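Local structure of single domain haemoglobin (Campylobacter jejuni, 2WY4) at residues A[19-22]-A[23-27]; A[42-45]-A[46-49]; A[50-53]-A[54-57]. The protein binds heme b and, like other globins, probably carries or reacts with oxygen and related small ligands at the heme iron. All coordinates share one frame; numbering follows the deposited sequence.

Contact 1 of 3, residues A[19-22]-A[23-27]; sequences NGED and LTNEF
Asn25 leans back over the preceding turn of helix 4-34 toward Glu21, and the planes of their amide and carboxylate end groups are 60° apart. Two waters join the polar ends. One donates to Glu21 OE2 and to Asn25 OD1 at 2.9 Å, while the other donates to Asp22 OD1 and accepts from Asn25 ND2 at 3.0 Å. Asparagine suits this position because its amide offers an acceptor to one water and a donor to the other. The helix is kinked here, the N atoms of Glu21 and Asp22 having no bond to the turn before. At this kink Asn19 ND2 gives Asp22 OD2 a bond of 2.9 Å, 24° out of the carboxylate plane. The i to i+4 bonds resume with Leu23 N to Asn19 O and Thr24 N to Gly20 O, then Asn25 N to Glu21 O at 2.8 Å and Glu26 N to Asp22 O. Inward, Thr24 OG1, set between backbone N and carbonyl carbon (chi1 58°), bonds to Pro53 O of helix 51-65, and branched Leu23 packs on Ala104 and Ile105 of helix 94-109. Water and the Asn19 amide thus satisfy the outward carboxylates, and Glu21 lies against Lys54, whose charge may help balance it.

Contact 2 of 3, residues A[42-45]-A[46-49]; sequences FNME and KQIS. With HEM (protoporphyrin IX containing Fe), chain B.
Phe42 lays its ring nearly parallel to the heme, the two planes about 15° apart and displaced so that the ring overlaps the outer edge of pyrrole D. Methyl CMD lies over the ring centre, 3.5 Å above the plane; CE2 is 3.4 Å from heme C2D, and CZ reaches the meso carbon CHD. A flat, nonpolar side chain suits this buried place, where it also touches the bound cyanide. Phe32 meets the ring edge-to-face, and Tyr28 adds a second aromatic contact from helix 4-34.

Asn43, the next residue, turns to the propionate instead. Its backbone N bonds to heme O1D at 2.8 Å and nearly straight (168°), whereas ND2 reaches the other oxygen, O2D, at 3.0 Å with a more bent angle. With CG beside the backbone N (chi1 -66°), main-chain and side-chain donors face the same carboxylate, one for each oxygen. Lys46 runs its long chain past this group, CD lying 3.8 Å from O2D, and on toward Gln52. A water ties the site together by donating to heme O1D and to Asn43 O while accepting from Gln47 NE2 at 3.0 Å.

Met44 and Gln47 lie side by side and point the same way, the methyl CE resting 3.7 Å from Gln47 CG. The thioether bends at chi2 and chi3, and its flexibility lets it follow the neighbouring chain. Behind them Met44 O accepts from both Gln47 N and Ile48 N; the second bond, 2.9 Å long, is the straighter. Ser49 N closes on Glu45 O, and Ser49 OG bonds to Glu51 N.

Phe42 on the distal face is consistent with the CD-corner phenylalanine (CD1) of globins; Asn43 grips the propionate, and helix 44-48, probably the short D helix, flanks the propionate edge.

Contact 3 of 3, residues A[50-53]-A[54-57]; sequences GEQP and KALA. With HEM (protoporphyrin IX containing Fe), chain B.
Gln52 and Leu56, one helical turn apart, both direct their side chains to the heme and touch it by packing. The chain of Gln52 bends at chi2 (65°) to bring the amide over the porphyrin, with NE2 3.4 Å from heme C1A. Leu56 CD1 lies 3.7 Å from heme C1B, and the residue also touches cyanide. Ala55 O lies 3.6 Å from heme CMA, a further packing contact.

Of the two side chains, Gln52 alone has polar ends, and these bond to protein groups: Tyr28 OH to NE2, and Lys46 NZ to OE1, so the amide's rotation is fixed beside the cyanide.

Backbone hydrogen bonds link the two turns. Lys54 N meets Gly50 O at 3.0 Å, and Leu56 N meets Gln52 O at 2.9 Å. Gly50 occupies the N-cap with positive phi (87°), a conformation in which a beta carbon would collide with the preceding carbonyl. Pro53, in the first turn, suits a position where no backbone N-H is needed. Its carbonyl accepts from Ala57 N at 3.1 Å and from a hydroxyl of helix 4-34, so two bonds grip it.

Tyrosine of helix B and glutamine of helix E form a distal pair, as in flavohaemoglobins and related single-domain globins.

In the fold
Contact 3 is buried, contact 1 partly so, and contact 2 lies mostly at the surface. Contact 1 falls within helix 4-34, whereas contacts 2 and 3, continuous in sequence, each include residues that precede their helices, 44-48 and 51-65. Contacts 2 and 3 share the heme and meet through a lysine and a glutamine; contact 1, away from the annotated sites, touches contact 3 through Thr24 and Phe27. Their chemistry follows position. Waters link solvent-side carboxylates and amide in contact 1. In contact 2 an asparagine serves the exposed propionate edge while one buried ring enters the pocket, and most other side chains are exposed. Contact 3 presents a buried amide and leucine to the porphyrin.

Contact 1 of 3, residues A[19-22]-A[23-27]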
loop_
_atom_site.group_PDB
_atom_site.type_symbol
_atom_site.label_atom_id
_atom_site.label_comp_id
_atom_site.label_asym_id
_atom_site.label_seq_id
_atom_site.Cartn_x
_atom_site.Cartn_y
_atom_site.Cartn_z
ATOM N N ASN A 19 -2.169 -12.851 7.076
ATOM C CA ASN A 19 -3.420 -12.121 7.211
ATOM C C ASN A 19 -3.445 -10.830 6.419
ATOM O O ASN A 19 -4.204 -9.921 6.727
ATOM C CB ASN A 19 -3.738 -11.852 8.685
ATOM C CG ASN A 19 -3.998 -13.108 9.478
ATOM O OD1 ASN A 19 -3.073 -13.656 10.098
ATOM N ND2 ASN A 19 -5.259 -13.579 9.465
ATOM N N GLY A 20 -2.609 -10.742 5.392
ATOM C CA GLY A 20 -2.549 -9.535 4.601
ATOM C C GLY A 20 -3.867 -9.138 3.996
ATOM O O GLY A 20 -4.178 -7.973 3.905
ATOM N N GLU A 21 -4.642 -10.101 3.510
ATOM C CA GLU A 21 -5.942 -9.820 2.937
ATOM C C GLU A 21 -6.883 -9.247 3.971
ATOM O O GLU A 21 -7.710 -8.415 3.651
ATOM C CB GLU A 21 -6.578 -11.076 2.305
ATOM C CG GLU A 21 -7.889 -10.819 1.590
ATOM C CD GLU A 21 -8.465 -12.072 0.941
ATOM O OE1 GLU A 21 -7.816 -13.139 1.015
ATOM O OE2 GLU A 21 -9.562 -11.965 0.364
ATOM N N ASP A 22 -6.756 -9.705 5.212
ATOM C CA ASP A 22 -7.579 -9.149 6.260
ATOM C C ASP A 22 -7.205 -7.669 6.517
ATOM O O ASP A 22 -8.067 -6.807 6.714
ATOM C CB ASP A 22 -7.430 -10.035 7.481
ATOM C CG ASP A 22 -7.741 -11.459 7.149
ATOM O OD1 ASP A 22 -8.801 -11.661 6.570
ATOM O OD2 ASP A 22 -6.958 -12.366 7.406
ATOM N N LEU A 23 -5.906 -7.382 6.486
ATOM C CA LEU A 23 -5.441 -6.005 6.633
ATOM C C LEU A 23 -5.997 -5.145 5.495
ATOM O O LEU A 23 -6.462 -4.042 5.719
ATOM C CB LEU A 23 -3.928 -5.964 6.584
ATOM C CG LEU A 23 -3.287 -4.599 6.690
ATOM C CD1 LEU A 23 -3.665 -3.930 7.996
ATOM C CD2 LEU A 23 -1.788 -4.738 6.603
ATOM N N THR A 24 -5.927 -5.642 4.255
ATOM C CA THR A 24 -6.375 -4.802 3.175
ATOM C C THR A 24 -7.891 -4.712 3.107
ATOM O O THR A 24 -8.426 -3.712 2.669
ATOM C CB THR A 24 -5.759 -5.158 1.843
ATOM O OG1 THR A 24 -6.069 -6.526 1.540
ATOM C CG2 THR A 24 -4.245 -5.065 1.932
ATOM N N ASN A 25 -8.598 -5.744 3.537
ATOM C CA ASN A 25 -10.040 -5.606 3.660
ATOM C C ASN A 25 -10.356 -4.436 4.588
ATOM O O ASN A 25 -11.215 -3.632 4.288
ATOM C CB ASN A 25 -10.676 -6.871 4.214
ATOM C CG ASN A 25 -10.900 -7.902 3.192
ATOM O OD1 ASN A 25 -10.953 -7.622 1.999
ATOM N ND2 ASN A 25 -11.055 -9.124 3.665
ATOM N N GLU A 26 -9.645 -4.342 5.709
ATOM C CA GLU A 26 -9.838 -3.244 6.666
ATOM C C GLU A 26 -9.445 -1.895 6.053
ATOM O O GLU A 26 -10.173 -0.924 6.187
ATOM C CB GLU A 26 -9.095 -3.544 7.974
ATOM C CG GLU A 26 -9.216 -2.448 9.035
ATOM C CD GLU A 26 -10.543 -2.425 9.739
ATOM O OE1 GLU A 26 -11.356 -3.332 9.535
ATOM O OE2 GLU A 26 -10.754 -1.492 10.551
ATOM N N PHE A 27 -8.344 -1.863 5.319
ATOM C CA PHE A 27 -7.930 -0.660 4.612
ATOM C C PHE A 27 -9.033 -0.166 3.670
ATOM O O PHE A 27 -9.372 1.026 3.709
ATOM C CB PHE A 27 -6.656 -0.935 3.814
ATOM C CG PHE A 27 -6.332 0.083 2.762
ATOM C CD1 PHE A 27 -5.679 1.258 3.078
ATOM C CD2 PHE A 27 -6.658 -0.154 1.445
ATOM C CE1 PHE A 27 -5.378 2.120 2.116
ATOM C CE2 PHE A 27 -6.341 0.710 0.473
ATOM C CZ PHE A 27 -5.733 1.898 0.822
HETATM O O HOH W 1 -11.333 -9.871 0.255
HETATM O O HOH W 2 -11.000 -9.995 6.565
#

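Contact 2 of 3, residues A[42-45]-A[46-49]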
loop_
_atom_site.group_PDB
_atom_site.type_symbol
_atom_site.label_atom_id
_atom_site.label_comp_id
_atom_site.label_asym_id
_atom_site.label_seq_id
_atom_site.Cartn_x
_atom_site.Cartn_y
_atom_site.Cartn_z
ATOM N N PHE A 42 -12.348 2.333 -8.186
ATOM C CA PHE A 42 -12.135 0.910 -8.020
ATOM C C PHE A 42 -13.288 0.103 -8.586
ATOM O O PHE A 42 -14.409 0.585 -8.644
ATOM C CB PHE A 42 -12.037 0.593 -6.529
ATOM C CG PHE A 42 -10.820 1.178 -5.868
ATOM C CD1 PHE A 42 -10.791 2.497 -5.411
ATOM C CD2 PHE A 42 -9.722 0.406 -5.684
ATOM C CE1 PHE A 42 -9.667 2.989 -4.846
ATOM C CE2 PHE A 42 -8.610 0.914 -5.097
ATOM C CZ PHE A 42 -8.592 2.224 -4.668
ATOM N N ASN A 43 -12.975 -1.121 -8.983
ATOM C CA ASN A 43 -13.993 -2.036 -9.448
ATOM C C ASN A 43 -14.542 -2.826 -8.265
ATOM O O ASN A 43 -13.850 -3.622 -7.662
ATOM C CB ASN A 43 -13.413 -2.961 -10.519
ATOM C CG ASN A 43 -13.036 -2.203 -11.766
ATOM O OD1 ASN A 43 -13.912 -1.602 -12.417
ATOM N ND2 ASN A 43 -11.749 -2.188 -12.104
ATOM N N MET A 44 -15.807 -2.617 -7.919
ATOM C CA MET A 44 -16.344 -3.343 -6.776
ATOM C C MET A 44 -16.393 -4.858 -6.930
ATOM O O MET A 44 -16.349 -5.578 -5.950
ATOM C CB MET A 44 -17.697 -2.778 -6.360
ATOM C CG MET A 44 -17.620 -1.335 -5.826
ATOM S SD MET A 44 -16.499 -1.123 -4.424
ATOM C CE MET A 44 -15.067 -0.509 -5.193
ATOM N N GLU A 45 -16.494 -5.334 -8.168
ATOM C CA GLU A 45 -16.484 -6.772 -8.383
ATOM C C GLU A 45 -15.174 -7.331 -7.872
ATOM O O GLU A 45 -15.125 -8.434 -7.343
ATOM C CB GLU A 45 -16.657 -7.091 -9.883
ATOM C CG GLU A 45 -16.834 -8.549 -10.188
ATOM C CD GLU A 45 -16.685 -8.821 -11.678
ATOM O OE1 GLU A 45 -17.399 -8.122 -12.442
ATOM O OE2 GLU A 45 -15.841 -9.689 -12.076
ATOM N N LYS A 46 -14.102 -6.558 -8.069
ATOM C CA LYS A 46 -12.750 -6.991 -7.658
ATOM C C LYS A 46 -12.585 -6.906 -6.130
ATOM O O LYS A 46 -11.700 -7.543 -5.577
ATOM C CB LYS A 46 -11.667 -6.167 -8.403
ATOM C CG LYS A 46 -10.370 -6.906 -8.797
ATOM C CD LYS A 46 -9.281 -5.972 -9.329
ATOM C CE LYS A 46 -7.929 -6.630 -9.343
ATOM N NZ LYS A 46 -6.670 -5.823 -9.478
ATOM N N GLN A 47 -13.462 -6.141 -5.479
ATOM C CA GLN A 47 -13.437 -6.072 -4.027
ATOM C C GLN A 47 -14.180 -7.295 -3.496
ATOM O O GLN A 47 -13.714 -7.994 -2.610
ATOM C CB GLN A 47 -14.152 -4.808 -3.546
ATOM C CG GLN A 47 -13.397 -3.493 -3.717
ATOM C CD GLN A 47 -12.181 -3.382 -2.834
ATOM O OE1 GLN A 47 -12.250 -3.672 -1.635
ATOM N NE2 GLN A 47 -11.052 -2.984 -3.434
ATOM N N ILE A 48 -15.360 -7.557 -4.061
ATOM C CA ILE A 48 -16.168 -8.663 -3.591
ATOM C C ILE A 48 -15.484 -10.028 -3.779
ATOM O O ILE A 48 -15.559 -10.858 -2.905
ATOM C CB ILE A 48 -17.531 -8.611 -4.287
ATOM C CG1 ILE A 48 -18.289 -7.353 -3.831
ATOM C CG2 ILE A 48 -18.341 -9.839 -3.980
ATOM C CD1 ILE A 48 -19.402 -6.915 -4.753
ATOM N N SER A 49 -14.754 -10.192 -4.871
ATOM C CA SER A 49 -14.101 -11.477 -5.153
ATOM C C SER A 49 -12.875 -11.684 -4.289
ATOM O O SER A 49 -12.327 -12.776 -4.237
ATOM C CB SER A 49 -13.615 -11.522 -6.585
ATOM O OG SER A 49 -12.538 -10.615 -6.789
HETATM C CHA HEM B . -4.869 -0.879 -8.216
HETATM C CHB HEM B . -1.100 -1.151 -5.241
HETATM C CHC HEM B . -1.814 3.444 -3.977
HETATM C CHD HEM B . -5.976 3.481 -6.475
HETATM C C1A HEM B . -3.761 -1.328 -7.603
HETATM C C2A HEM B . -3.150 -2.613 -7.761
HETATM C C3A HEM B . -2.102 -2.715 -6.923
HETATM C C4A HEM B . -2.049 -1.457 -6.204
HETATM C CMA HEM B . -1.151 -3.913 -6.779
HETATM C CAA HEM B . -3.635 -3.691 -8.762
HETATM C CBA HEM B . -3.488 -3.223 -10.211
HETATM C CGA HEM B . -2.243 -3.612 -10.942
HETATM O O1A HEM B . -1.509 -4.525 -10.481
HETATM O O2A HEM B . -2.019 -3.022 -12.058
HETATM C C1B HEM B . -0.989 0.063 -4.618
HETATM C C2B HEM B . 0.022 0.415 -3.686
HETATM C C3B HEM B . -0.175 1.697 -3.337
HETATM C C4B HEM B . -1.311 2.182 -4.040
HETATM C CMB HEM B . 1.070 -0.543 -3.134
HETATM C CAB HEM B . 0.587 2.569 -2.330
HETATM C CBB HEM B . 1.907 2.584 -2.277
HETATM C C1C HEM B . -2.967 3.904 -4.567
HETATM C C2C HEM B . -3.543 5.202 -4.509
HETATM C C3C HEM B . -4.676 5.171 -5.177
HETATM C C4C HEM B . -4.906 3.839 -5.674
HETATM C CMC HEM B . -2.882 6.416 -3.837
HETATM C CAC HEM B . -5.623 6.343 -5.375
HETATM C CBC HEM B . -6.880 6.249 -4.922
HETATM C C1D HEM B . -6.025 2.291 -7.173
HETATM C C2D HEM B . -7.106 1.956 -8.019
HETATM C C3D HEM B . -6.802 0.616 -8.588
HETATM C C4D HEM B . -5.537 0.277 -8.024
HETATM C CMD HEM B . -8.322 2.810 -8.305
HETATM C CAD HEM B . -7.642 -0.229 -9.530
HETATM C CBD HEM B . -8.279 -1.357 -8.724
HETATM C CGD HEM B . -9.377 -2.080 -9.444
HETATM O O1D HEM B . -10.418 -2.300 -8.815
HETATM O O2D HEM B . -9.157 -2.442 -10.631
HETATM N NA HEM B . -3.082 -0.620 -6.633
HETATM N NB HEM B . -1.784 1.159 -4.834
HETATM N NC HEM B . -3.819 3.083 -5.291
HETATM N ND HEM B . -5.098 1.275 -7.172
HETATM FE FE HEM B . -3.437 1.222 -5.999
HETATM O O HOH W 3 -11.319 -2.938 -6.424
#

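Contact 3 of 3, residues A[50-53]-A[54-57]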
loop_
_atom_site.group_PDB
_atom_site.type_symbol
_atom_site.label_atom_id
_atom_site.label_comp_id
_atom_site.label_asym_id
_atom_site.label_seq_id
_atom_site.Cartn_x
_atom_site.Cartn_y
_atom_site.Cartn_z
ATOM N N GLY A 50 -12.390 -10.605 -3.649
ATOM C CA GLY A 50 -11.159 -10.663 -2.877
ATOM C C GLY A 50 -9.913 -10.414 -3.704
ATOM O O GLY A 50 -8.817 -10.321 -3.180
ATOM N N GLU A 51 -10.094 -10.262 -5.018
ATOM C CA GLU A 51 -8.927 -10.111 -5.898
ATOM C C GLU A 51 -8.128 -8.845 -5.627
ATOM O O GLU A 51 -6.911 -8.887 -5.591
ATOM C CB GLU A 51 -9.303 -10.176 -7.390
ATOM C CG GLU A 51 -8.065 -10.198 -8.266
ATOM C CD GLU A 51 -8.344 -10.335 -9.744
ATOM O OE1 GLU A 51 -9.526 -10.255 -10.136
ATOM O OE2 GLU A 51 -7.356 -10.502 -10.505
ATOM N N GLN A 52 -8.802 -7.713 -5.470
ATOM C CA GLN A 52 -8.046 -6.486 -5.208
ATOM C C GLN A 52 -7.441 -6.434 -3.792
ATOM O O GLN A 52 -6.311 -6.031 -3.646
ATOM C CB GLN A 52 -8.878 -5.251 -5.569
ATOM C CG GLN A 52 -8.179 -3.932 -5.258
ATOM C CD GLN A 52 -6.955 -3.761 -6.109
ATOM O OE1 GLN A 52 -6.842 -4.306 -7.213
ATOM N NE2 GLN A 52 -6.013 -2.953 -5.607
ATOM N N PRO A 53 -8.183 -6.814 -2.769
ATOM C CA PRO A 53 -7.542 -6.954 -1.455
ATOM C C PRO A 53 -6.312 -7.836 -1.498
ATOM O O PRO A 53 -5.310 -7.501 -0.892
ATOM C CB PRO A 53 -8.660 -7.505 -0.579
ATOM C CG PRO A 53 -9.915 -6.937 -1.200
ATOM C CD PRO A 53 -9.646 -6.997 -2.678
ATOM N N LYS A 54 -6.349 -8.934 -2.231
ATOM C CA LYS A 54 -5.180 -9.788 -2.303
ATOM C C LYS A 54 -4.055 -9.096 -3.084
ATOM O O LYS A 54 -2.872 -9.163 -2.708
ATOM C CB LYS A 54 -5.572 -11.119 -2.969
ATOM C CG LYS A 54 -6.380 -12.049 -2.051
ATOM C CD LYS A 54 -6.754 -13.344 -2.756
ATOM C CE LYS A 54 -7.965 -14.062 -2.077
ATOM N NZ LYS A 54 -8.680 -15.057 -2.955
ATOM N N ALA A 55 -4.421 -8.400 -4.154
ATOM C CA ALA A 55 -3.428 -7.742 -4.963
ATOM C C ALA A 55 -2.673 -6.678 -4.149
ATOM O O ALA A 55 -1.455 -6.530 -4.255
ATOM C CB ALA A 55 -4.055 -7.094 -6.176
ATOM N N LEU A 56 -3.412 -5.878 -3.360
ATOM C CA LEU A 56 -2.780 -4.853 -2.551
ATOM C C LEU A 56 -1.894 -5.479 -1.515
ATOM O O LEU A 56 -0.778 -4.978 -1.287
ATOM C CB LEU A 56 -3.838 -3.966 -1.906
ATOM C CG LEU A 56 -3.258 -2.835 -1.056
ATOM C CD1 LEU A 56 -2.298 -1.940 -1.857
ATOM C CD2 LEU A 56 -4.417 -2.055 -0.431
ATOM N N ALA A 57 -2.379 -6.521 -0.866
ATOM C CA ALA A 57 -1.578 -7.189 0.141
ATOM C C ALA A 57 -0.261 -7.682 -0.463
ATOM O O ALA A 57 0.791 -7.562 0.143
ATOM C CB ALA A 57 -2.328 -8.320 0.792
HETATM C CHA HEM B . -4.869 -0.879 -8.216
HETATM C CHB HEM B . -1.100 -1.151 -5.241
HETATM C CHC HEM B . -1.814 3.444 -3.977
HETATM C CHD HEM B . -5.976 3.481 -6.475
HETATM C C1A HEM B . -3.761 -1.328 -7.603
HETATM C C2A HEM B . -3.150 -2.613 -7.761
HETATM C C3A HEM B . -2.102 -2.715 -6.923
HETATM C C4A HEM B . -2.049 -1.457 -6.204
HETATM C CMA HEM B . -1.151 -3.913 -6.779
HETATM C CAA HEM B . -3.635 -3.691 -8.762
HETATM C CBA HEM B . -3.488 -3.223 -10.211
HETATM C CGA HEM B . -2.243 -3.612 -10.942
HETATM O O1A HEM B . -1.509 -4.525 -10.481
HETATM O O2A HEM B . -2.019 -3.022 -12.058
HETATM C C1B HEM B . -0.989 0.063 -4.618
HETATM C C2B HEM B . 0.022 0.415 -3.686
HETATM C C3B HEM B . -0.175 1.697 -3.337
HETATM C C4B HEM B . -1.311 2.182 -4.040
HETATM C CMB HEM B . 1.070 -0.543 -3.134
HETATM C CAB HEM B . 0.587 2.569 -2.330
HETATM C CBB HEM B . 1.907 2.584 -2.277
HETATM C C1C HEM B . -2.967 3.904 -4.567
HETATM C C2C HEM B . -3.543 5.202 -4.509
HETATM C C3C HEM B . -4.676 5.171 -5.177
HETATM C C4C HEM B . -4.906 3.839 -5.674
HETATM C CMC HEM B . -2.882 6.416 -3.837
HETATM C CAC HEM B . -5.623 6.343 -5.375
HETATM C CBC HEM B . -6.880 6.249 -4.922
HETATM C C1D HEM B . -6.025 2.291 -7.173
HETATM C C2D HEM B . -7.106 1.956 -8.019
HETATM C C3D HEM B . -6.802 0.616 -8.588
HETATM C C4D HEM B . -5.537 0.277 -8.024
HETATM C CMD HEM B . -8.322 2.810 -8.305
HETATM C CAD HEM B . -7.642 -0.229 -9.530
HETATM C CBD HEM B . -8.279 -1.357 -8.724
HETATM C CGD HEM B . -9.377 -2.080 -9.444
HETATM O O1D HEM B . -10.418 -2.300 -8.815
HETATM O O2D HEM B . -9.157 -2.442 -10.631
HETATM N NA HEM B . -3.082 -0.620 -6.633
HETATM N NB HEM B . -1.784 1.159 -4.834
HETATM N NC HEM B . -3.819 3.083 -5.291
HETATM N ND HEM B . -5.098 1.275 -7.172
HETATM FE FE HEM B . -3.437 1.222 -5.999
#